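PDB 7LHV: sulfate transporter 4.1, chloroplastic from Arabidopsis thaliana, which cotransports sulfate with protons across a membrane, as a secondary active symporter of the SLC26/SulP family, and may play a role in regulating sulfate assimilation. Local coordinates for residues V135-I140 with G373-L378; I314-P319 with L422-K427; S92-L97 with E401-L406; Y231-S236 with E244-G249. All coordinates share one frame; numbering follows the deposited sequence.

All four contacts lie in the helical sulfate permease region, apart from the STAS domain that follows it in the chain. Interactions 1 and 3 are neighbours, their centres about 20 Å apart, and touch where Ala-139 CB meets Gly-405 O. Helix 406-426 starts at Leu-406 in interaction 3 and reaches interaction 2 at its other end; the centre of interaction 2 is about 23 Å from that of interaction 1. Interaction 4, centred about 48 Å from interaction 3, closes locally, the loop after helix 206-229 meeting the next helix, 239-249. The segments of interaction 2 alternate along the chain with those of 1 and 3, so distant parts of the permease chain are interlaced in one helical domain.

Interaction 1: residues V135-I140 with G373-L378; sequences VFVYAI and GVANIL
Val-137 reaches from helix 125-141 toward helix 365-381 and divides its two methyls between three residues there. CG1 lies over the backbone of Ala-375, 3.6 Å from its CA, and also touches Val-374 CG1 at 3.8 Å, the two valine side chains crossing at about a right angle. CG2 turns to Leu-378, meeting its CB at 3.6 Å. With CG1 anti to the backbone N (chi1 177°), the two methyls are spread along one side of the far helix, their partners about a turn apart. Beside them Tyr-138 adds its CB, 4.2 Å from Ala-375 CB. Cutting Val-137 back to an alanine is likely to open a gap against Ala-375 and leave Leu-378 CB without its apolar mate.

The axes of the two segments approach to 8.3 Å at an angle of 153°, a nearly antiparallel pairing of membrane helices with the small Ala-375 at the nearest backbone approach, consistent with the close spacing. Each helix runs on toward a short strand, 149-150 or 388-389, and these pair antiparallel, as in the SLC26 fold. Further out, the Tyr-138 hydroxyl bonds Glu-368 on helix 365-381, a second link between the helices. Asn-376, turned from the contact, bonds Glu-189 and the backbone N of Ala-387.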
# COMPACT_ATOMS: atom_id res chain seq x y z
N VAL A 135 20.98 27.46 -1.91
CA VAL A 135 22.14 27.08 -1.11
C VAL A 135 22.27 27.99 0.11
O VAL A 135 22.33 27.51 1.25
CB VAL A 135 23.42 27.11 -1.97
CG1 VAL A 135 24.65 27.12 -1.09
CG2 VAL A 135 23.45 25.91 -2.89
N PHE A 136 22.26 29.31 -0.11
CA PHE A 136 22.27 30.23 1.02
C PHE A 136 21.13 29.96 1.97
O PHE A 136 21.28 30.09 3.19
CB PHE A 136 22.21 31.69 0.54
CG PHE A 136 23.49 32.20 -0.04
CD1 PHE A 136 23.89 31.84 -1.30
CD2 PHE A 136 24.28 33.07 0.69
CE1 PHE A 136 25.07 32.32 -1.83
CE2 PHE A 136 25.46 33.55 0.17
CZ PHE A 136 25.86 33.18 -1.09
N VAL A 137 19.97 29.58 1.44
CA VAL A 137 18.86 29.25 2.32
C VAL A 137 19.14 27.95 3.06
O VAL A 137 18.95 27.86 4.28
CB VAL A 137 17.54 29.19 1.53
CG1 VAL A 137 16.41 28.77 2.44
CG2 VAL A 137 17.25 30.53 0.92
N TYR A 138 19.64 26.94 2.35
CA TYR A 138 19.83 25.64 2.99
C TYR A 138 20.84 25.73 4.12
O TYR A 138 20.62 25.19 5.21
CB TYR A 138 20.27 24.60 1.97
CG TYR A 138 20.38 23.22 2.56
CD1 TYR A 138 19.26 22.44 2.76
CD2 TYR A 138 21.61 22.70 2.93
CE1 TYR A 138 19.36 21.18 3.30
CE2 TYR A 138 21.72 21.44 3.47
CZ TYR A 138 20.59 20.68 3.65
OH TYR A 138 20.68 19.42 4.20
N ALA A 139 21.94 26.45 3.89
CA ALA A 139 22.95 26.61 4.93
C ALA A 139 22.39 27.25 6.19
O ALA A 139 22.98 27.10 7.26
CB ALA A 139 24.12 27.44 4.40
N ILE A 140 21.27 27.96 6.08
CA ILE A 140 20.62 28.50 7.26
C ILE A 140 19.57 27.55 7.82
O ILE A 140 19.38 27.49 9.04
CB ILE A 140 20.00 29.88 6.94
CG1 ILE A 140 21.07 30.82 6.40
CG2 ILE A 140 19.36 30.48 8.17
CD1 ILE A 140 20.52 32.13 5.89
N GLY A 373 12.45 21.90 1.89
CA GLY A 373 11.27 22.60 1.42
C GLY A 373 11.42 24.11 1.48
O GLY A 373 11.03 24.82 0.56
N VAL A 374 11.99 24.62 2.58
CA VAL A 374 12.20 26.06 2.69
C VAL A 374 13.17 26.54 1.62
O VAL A 374 12.96 27.59 0.98
CB VAL A 374 12.69 26.42 4.10
CG1 VAL A 374 13.16 27.86 4.15
CG2 VAL A 374 11.58 26.20 5.11
N ALA A 375 14.25 25.79 1.39
CA ALA A 375 15.20 26.15 0.35
C ALA A 375 14.54 26.18 -1.02
O ALA A 375 14.77 27.10 -1.80
CB ALA A 375 16.38 25.18 0.36
N ASN A 376 13.71 25.18 -1.31
CA ASN A 376 13.03 25.14 -2.60
C ASN A 376 12.05 26.30 -2.75
O ASN A 376 11.94 26.89 -3.83
CB ASN A 376 12.31 23.81 -2.77
CG ASN A 376 13.19 22.74 -3.36
OD1 ASN A 376 13.86 22.97 -4.36
ND2 ASN A 376 13.20 21.57 -2.75
N ILE A 377 11.33 26.64 -1.68
CA ILE A 377 10.37 27.74 -1.75
C ILE A 377 11.08 29.05 -2.05
O ILE A 377 10.67 29.83 -2.92
CB ILE A 377 9.55 27.82 -0.46
CG1 ILE A 377 8.52 26.68 -0.40
CG2 ILE A 377 8.86 29.16 -0.34
CD1 ILE A 377 7.84 26.56 0.93
N LEU A 378 12.17 29.32 -1.32
CA LEU A 378 12.91 30.56 -1.57
C LEU A 378 13.56 30.57 -2.95
O LEU A 378 13.58 31.61 -3.62
CB LEU A 378 13.95 30.79 -0.48
CG LEU A 378 13.48 31.50 0.79
CD1 LEU A 378 13.04 32.92 0.47
CD2 LEU A 378 12.38 30.75 1.51

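Interaction 2: residues I314-P319 with L422-K427; sequences IPQGLP and LTPMFK
Ile-314 supplies the apolar part of the contact with both of its branches. CD1, at the end of the longer one, reaches Phe-426 CB at 3.7 Å, while the CG2 methyl rests on Thr-423, 4.0 Å from CB. CG2 is anti to the backbone N and CG1 beside that N (chi1 -83°), which spreads the two branches over successive parts of the helical segment. The Phe-426 ring itself leads away, toward Val-110 and Met-114 of helix 91-119, and the carbonyl O of Leu-422 stands over the centre of one of its faces.

Polar atoms meet carbon in the rest. Thr-423 OG1 lies against the aliphatic part of Gln-316, 3.2 Å from CG, the two side chains crossing at about a right angle. Gln-316 is fully extended (chi1 -180°), which carries its amide past the threonine until OE1 comes 3.6 Å from Pro-424 CG. Thr-423 CG2 turns to the carbonyl O of Pro-315 at 3.8 Å.

In the fold, this is an extended loop between helices 284-300 and 330-358 laid along the end of helix 406-426, where the helix is kinked and weakly bonded around Pro-424. Proline lacks an N-H there, and Met-425 N makes just a weak bond to Leu-422 O.

The loop is also tied to the helix by backbone hydrogen bonding between Gly-317 and Leu-419, one turn before Thr-423. Ile-314 and Pro-315 also pack on Ile-125 of helix 125-141.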
# COMPACT_ATOMS: atom_id res chain seq x y z
N ILE A 314 24.47 34.61 -22.38
CA ILE A 314 23.94 34.24 -21.07
C ILE A 314 23.70 35.53 -20.30
O ILE A 314 24.60 36.37 -20.22
CB ILE A 314 24.88 33.31 -20.30
CG1 ILE A 314 24.68 31.86 -20.75
CG2 ILE A 314 24.66 33.43 -18.80
CD1 ILE A 314 25.67 30.89 -20.15
N PRO A 315 22.51 35.74 -19.72
CA PRO A 315 22.26 36.98 -18.98
C PRO A 315 23.17 37.10 -17.76
O PRO A 315 23.51 36.11 -17.12
CB PRO A 315 20.79 36.86 -18.57
CG PRO A 315 20.51 35.39 -18.61
CD PRO A 315 21.34 34.85 -19.72
N GLN A 316 23.54 38.34 -17.45
CA GLN A 316 24.46 38.64 -16.37
C GLN A 316 23.72 39.29 -15.21
O GLN A 316 22.91 40.19 -15.42
CB GLN A 316 25.58 39.57 -16.84
CG GLN A 316 26.59 39.92 -15.77
CD GLN A 316 27.65 40.88 -16.26
OE1 GLN A 316 27.96 40.93 -17.44
NE2 GLN A 316 28.22 41.66 -15.34
N GLY A 317 24.00 38.83 -14.00
CA GLY A 317 23.42 39.43 -12.82
C GLY A 317 22.67 38.45 -11.94
O GLY A 317 22.25 37.38 -12.40
N LEU A 318 22.48 38.81 -10.68
CA LEU A 318 21.76 37.96 -9.75
C LEU A 318 20.27 37.93 -10.11
O LEU A 318 19.73 38.91 -10.64
CB LEU A 318 21.94 38.45 -8.32
CG LEU A 318 23.38 38.66 -7.87
CD1 LEU A 318 23.42 39.22 -6.46
CD2 LEU A 318 24.16 37.37 -7.96
N PRO A 319 19.59 36.82 -9.84
CA PRO A 319 18.14 36.77 -10.09
C PRO A 319 17.38 37.73 -9.19
O PRO A 319 17.81 38.04 -8.07
CB PRO A 319 17.78 35.31 -9.79
CG PRO A 319 18.86 34.83 -8.89
CD PRO A 319 20.10 35.55 -9.32
N LEU A 422 31.54 35.85 -14.34
CA LEU A 422 31.93 34.80 -15.26
C LEU A 422 30.92 34.54 -16.37
O LEU A 422 31.23 33.77 -17.29
CB LEU A 422 32.18 33.50 -14.49
CG LEU A 422 33.41 33.46 -13.58
CD1 LEU A 422 33.86 32.03 -13.37
CD2 LEU A 422 34.54 34.29 -14.17
N THR A 423 29.74 35.15 -16.32
CA THR A 423 28.76 34.95 -17.38
C THR A 423 29.23 35.41 -18.76
O THR A 423 28.92 34.70 -19.73
CB THR A 423 27.43 35.61 -16.99
OG1 THR A 423 27.61 37.03 -16.83
CG2 THR A 423 26.89 35.02 -15.70
N PRO A 424 29.92 36.54 -18.93
CA PRO A 424 30.35 36.90 -20.29
C PRO A 424 31.27 35.88 -20.93
O PRO A 424 31.22 35.69 -22.15
CB PRO A 424 31.07 38.25 -20.09
CG PRO A 424 30.54 38.77 -18.81
CD PRO A 424 30.36 37.56 -17.96
N MET A 425 32.10 35.20 -20.14
CA MET A 425 33.01 34.19 -20.68
C MET A 425 32.34 32.84 -20.89
O MET A 425 32.96 31.95 -21.47
CB MET A 425 34.21 34.02 -19.75
CG MET A 425 35.04 35.28 -19.57
SD MET A 425 36.24 35.52 -20.89
CE MET A 425 35.76 37.13 -21.50
N PHE A 426 31.09 32.67 -20.43
CA PHE A 426 30.42 31.39 -20.55
C PHE A 426 29.83 31.15 -21.94
O PHE A 426 29.51 30.01 -22.26
CB PHE A 426 29.31 31.27 -19.51
CG PHE A 426 29.81 30.98 -18.13
CD1 PHE A 426 31.10 30.52 -17.93
CD2 PHE A 426 29.00 31.18 -17.03
CE1 PHE A 426 31.56 30.25 -16.66
CE2 PHE A 426 29.46 30.92 -15.75
CZ PHE A 426 30.74 30.45 -15.57
N LYS A 427 29.70 32.19 -22.76
CA LYS A 427 29.06 32.05 -24.06
C LYS A 427 29.91 31.29 -25.07
O LYS A 427 29.39 30.94 -26.14
CB LYS A 427 28.70 33.43 -24.62
CG LYS A 427 29.88 34.31 -24.94
CD LYS A 427 29.43 35.67 -25.45
CE LYS A 427 30.61 36.56 -25.79
NZ LYS A 427 30.17 37.90 -26.28

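Interaction 3: residues S92-L97 with E401-L406; sequences SEYFKL and EAKTGL
Tyr-94 and Lys-403 make a CH-pi contact: Lys-403 CB stands over one face of the phenol ring, 4.0 Å from its centroid and 18° off the normal. The two side chains cross at about a right angle, the lysine running over the ring face with Lys-403 CG 3.5 Å from Tyr-94 CD1. A bend at chi2 (-59°) then carries it past the ring, and Lys-403 CE reaches Leu-97 CD1 at 3.7 Å. Exchanging Tyr-94 for an alanine would probably uncover CB and CG of Lys-403 and let that part of the chain shift, with just Leu-97 and the weak Glu-401 bridge left to hold it.

Leu-97 carries most of the remaining packing. It lies side by side with Glu-401, its CD2 3.6 Å from Glu-401 CB, and its own CB sets carbon against a polar atom, the carbonyl O of Glu-401. Thr-404 CG2 approaches the Tyr-94 ring obliquely.

Polar interactions stay within the loop or run to Asp-98. A weak salt bridge joins Lys-403 NZ to Glu-401 OE1 at 3.4 Å, where the lysine end leads away from helix 91-119. Thr-404 OG1 accepts a weak capping bond from Leu-406 N and also bonds Asp-98 OD2, while Lys-403 N bonds OD1 of the same carboxylate.

The loop thus joins helix 391-399 to helix 406-426 while lying across the N-terminal part of helix 91-119, with Ala-402 packed on Ala-101 and Tyr-89 against Tyr-94 and Thr-404.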
# COMPACT_ATOMS: atom_id res chain seq x y z
N SER A 92 40.14 27.52 13.92
CA SER A 92 41.45 27.32 13.31
C SER A 92 41.40 26.29 12.19
O SER A 92 41.86 26.55 11.07
CB SER A 92 42.46 26.91 14.38
OG SER A 92 42.16 25.62 14.89
N GLU A 93 40.85 25.11 12.46
CA GLU A 93 40.82 24.06 11.44
C GLU A 93 39.52 24.07 10.65
O GLU A 93 39.53 23.80 9.43
CB GLU A 93 41.02 22.69 12.09
CG GLU A 93 42.33 22.56 12.85
CD GLU A 93 42.41 21.27 13.64
OE1 GLU A 93 41.41 20.52 13.66
OE2 GLU A 93 43.47 21.00 14.24
N TYR A 94 38.40 24.38 11.30
CA TYR A 94 37.12 24.34 10.62
C TYR A 94 37.06 25.38 9.51
O TYR A 94 36.50 25.11 8.44
CB TYR A 94 35.97 24.55 11.60
CG TYR A 94 35.69 23.35 12.48
CD1 TYR A 94 36.46 22.20 12.38
CD2 TYR A 94 34.66 23.37 13.41
CE1 TYR A 94 36.21 21.10 13.18
CE2 TYR A 94 34.40 22.28 14.21
CZ TYR A 94 35.18 21.15 14.09
OH TYR A 94 34.93 20.06 14.89
N PHE A 95 37.62 26.57 9.73
CA PHE A 95 37.53 27.60 8.69
C PHE A 95 38.28 27.17 7.44
O PHE A 95 37.76 27.27 6.33
CB PHE A 95 38.04 28.94 9.22
CG PHE A 95 37.86 30.10 8.26
CD1 PHE A 95 38.53 30.15 7.04
CD2 PHE A 95 36.99 31.14 8.57
CE1 PHE A 95 38.34 31.21 6.17
CE2 PHE A 95 36.80 32.19 7.70
CZ PHE A 95 37.48 32.23 6.50
N LYS A 96 39.52 26.69 7.60
CA LYS A 96 40.29 26.30 6.43
C LYS A 96 39.65 25.12 5.71
O LYS A 96 39.55 25.10 4.48
CB LYS A 96 41.75 25.99 6.82
CG LYS A 96 41.97 24.77 7.70
CD LYS A 96 43.43 24.60 8.06
CE LYS A 96 44.28 24.20 6.85
NZ LYS A 96 43.95 22.84 6.33
N LEU A 97 39.17 24.13 6.47
CA LEU A 97 38.53 22.97 5.85
C LEU A 97 37.25 23.37 5.12
O LEU A 97 37.00 22.92 3.99
CB LEU A 97 38.24 21.90 6.90
CG LEU A 97 39.49 21.25 7.50
CD1 LEU A 97 39.11 20.23 8.55
CD2 LEU A 97 40.34 20.61 6.42
N GLU A 401 36.89 17.09 3.77
CA GLU A 401 36.96 17.37 5.20
C GLU A 401 36.06 18.54 5.59
O GLU A 401 36.39 19.34 6.47
CB GLU A 401 38.40 17.64 5.64
CG GLU A 401 39.32 16.43 5.51
CD GLU A 401 38.96 15.31 6.46
OE1 GLU A 401 38.46 15.60 7.57
OE2 GLU A 401 39.17 14.14 6.09
N ALA A 402 34.90 18.65 4.94
CA ALA A 402 33.93 19.67 5.31
C ALA A 402 33.35 19.35 6.68
O ALA A 402 32.93 18.22 6.94
CB ALA A 402 32.82 19.75 4.27
N LYS A 403 33.33 20.36 7.56
CA LYS A 403 32.91 20.17 8.94
C LYS A 403 31.54 20.76 9.24
O LYS A 403 30.70 20.09 9.84
CB LYS A 403 33.96 20.78 9.89
CG LYS A 403 35.32 20.13 9.79
CD LYS A 403 35.22 18.65 10.12
CE LYS A 403 36.56 17.95 9.96
NZ LYS A 403 36.45 16.49 10.21
N THR A 404 31.30 22.00 8.84
CA THR A 404 30.04 22.68 9.11
C THR A 404 29.33 23.00 7.80
O THR A 404 29.77 22.62 6.72
CB THR A 404 30.28 23.96 9.93
OG1 THR A 404 31.00 24.90 9.13
CG2 THR A 404 31.07 23.65 11.18
N GLY A 405 28.20 23.70 7.92
CA GLY A 405 27.45 24.13 6.76
C GLY A 405 28.02 25.34 6.06
O GLY A 405 27.50 25.73 5.01
N LEU A 406 29.06 25.95 6.63
CA LEU A 406 29.71 27.09 5.97
C LEU A 406 30.23 26.70 4.60
O LEU A 406 30.25 27.54 3.69
CB LEU A 406 30.84 27.62 6.85
CG LEU A 406 31.41 28.99 6.47
CD1 LEU A 406 30.38 30.08 6.70
CD2 LEU A 406 32.67 29.28 7.26

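Interaction 4: residues Y231-S236 with E244-G249; sequences YSIARS and ESIIAG
Tyr-231 sends its hydroxyl to the carbonyl O of Ile-246, donating a 2.8 Å hydrogen bond from OH that arrives in the carbonyl plane on a lone pair, at a C=O...O angle of 128°. Its ring lies over the helix backbone, one face turned to the carbonyl O of Gly-249, which is offset toward the rim. Since Gly-249 has no side chain, the ring can come this near; a beta carbon there would run into CE1. Chi1 of 54° places the Tyr-231 ring between its own backbone N and carbonyl carbon, facing the helix end.

Ile-233 lies side by side with Ile-246, CG2 to CG1 at 4.0 Å, and its CB touches Ser-245 OG. Ala-234 then packs CB against Ser-245 CB at 3.4 Å. Ser-245 OG has hydrogen-bond partners about one turn back, the carbonyls of Ile-242, the stronger, and Pro-241, which share its one proton.

The loop after helix 206-229 thus folds back on the helix that follows it, 239-249. The Tyr-231 bond holds its start near the helix's C-terminal end, where the partial negative charge of the carbonyls would suit a hydroxyl donor; the Gly-249 approach is close packing, and beyond it Ile-233 and Ala-234 pack on Ser-245 and Ile-246.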
# COMPACT_ATOMS: atom_id res chain seq x y z
N TYR A 231 22.68 16.50 -34.61
CA TYR A 231 21.35 16.77 -35.13
C TYR A 231 20.31 16.47 -34.06
O TYR A 231 20.50 15.60 -33.21
CB TYR A 231 21.05 15.95 -36.39
CG TYR A 231 21.25 14.45 -36.24
CD1 TYR A 231 20.23 13.64 -35.79
CD2 TYR A 231 22.46 13.86 -36.57
CE1 TYR A 231 20.41 12.28 -35.65
CE2 TYR A 231 22.65 12.50 -36.44
CZ TYR A 231 21.62 11.72 -35.98
OH TYR A 231 21.81 10.36 -35.85
N SER A 232 19.21 17.22 -34.11
CA SER A 232 18.14 17.04 -33.14
C SER A 232 17.47 15.68 -33.31
O SER A 232 17.23 15.23 -34.44
CB SER A 232 17.10 18.15 -33.28
OG SER A 232 16.19 18.14 -32.20
N ILE A 233 17.18 15.03 -32.20
CA ILE A 233 16.55 13.72 -32.20
C ILE A 233 15.18 13.85 -31.55
O ILE A 233 14.87 14.85 -30.89
CB ILE A 233 17.40 12.66 -31.48
CG1 ILE A 233 17.43 12.93 -29.98
CG2 ILE A 233 18.81 12.65 -32.05
CD1 ILE A 233 18.12 11.86 -29.18
N ALA A 234 14.34 12.84 -31.75
CA ALA A 234 13.01 12.85 -31.16
C ALA A 234 13.11 12.84 -29.64
O ALA A 234 13.86 12.06 -29.05
CB ALA A 234 12.19 11.65 -31.64
N ARG A 235 12.34 13.72 -29.01
CA ARG A 235 12.36 13.89 -27.57
C ARG A 235 11.38 12.90 -26.94
O ARG A 235 10.17 13.00 -27.15
CB ARG A 235 12.01 15.33 -27.21
CG ARG A 235 12.14 15.66 -25.74
CD ARG A 235 10.82 15.44 -25.04
NE ARG A 235 10.85 15.88 -23.65
CZ ARG A 235 9.89 15.64 -22.78
NH1 ARG A 235 8.79 15.00 -23.12
NH2 ARG A 235 10.04 16.05 -21.52
N SER A 236 11.91 11.95 -26.17
CA SER A 236 11.08 10.99 -25.47
C SER A 236 11.87 10.39 -24.32
O SER A 236 13.10 10.50 -24.26
CB SER A 236 10.59 9.88 -26.41
OG SER A 236 9.60 10.38 -27.30
N GLU A 244 15.15 4.94 -32.67
CA GLU A 244 14.56 5.09 -33.99
C GLU A 244 14.87 6.46 -34.59
O GLU A 244 15.21 6.56 -35.77
CB GLU A 244 13.04 4.88 -33.92
CG GLU A 244 12.63 3.43 -33.76
CD GLU A 244 11.13 3.27 -33.59
OE1 GLU A 244 10.40 4.27 -33.82
OE2 GLU A 244 10.68 2.16 -33.25
N SER A 245 14.77 7.51 -33.78
CA SER A 245 15.08 8.85 -34.26
C SER A 245 16.56 8.98 -34.62
O SER A 245 16.91 9.63 -35.61
CB SER A 245 14.69 9.89 -33.22
OG SER A 245 15.37 9.65 -32.00
N ILE A 246 17.44 8.40 -33.80
CA ILE A 246 18.86 8.46 -34.09
C ILE A 246 19.16 7.78 -35.42
O ILE A 246 19.90 8.30 -36.26
CB ILE A 246 19.67 7.84 -32.94
CG1 ILE A 246 19.65 8.77 -31.72
CG2 ILE A 246 21.10 7.57 -33.37
CD1 ILE A 246 20.10 8.11 -30.44
N ILE A 247 18.58 6.60 -35.64
CA ILE A 247 18.77 5.89 -36.90
C ILE A 247 18.22 6.70 -38.06
O ILE A 247 18.84 6.78 -39.13
CB ILE A 247 18.14 4.49 -36.83
CG1 ILE A 247 18.87 3.63 -35.80
CG2 ILE A 247 18.16 3.82 -38.19
CD1 ILE A 247 18.12 2.38 -35.40
N ALA A 248 17.05 7.31 -37.88
CA ALA A 248 16.44 8.10 -38.94
C ALA A 248 17.32 9.29 -39.32
O ALA A 248 17.50 9.59 -40.50
CB ALA A 248 15.05 8.58 -38.52
N GLY A 249 17.87 9.98 -38.32
CA GLY A 249 18.68 11.15 -38.57
C GLY A 249 20.14 10.90 -38.84
O GLY A 249 20.87 11.86 -39.11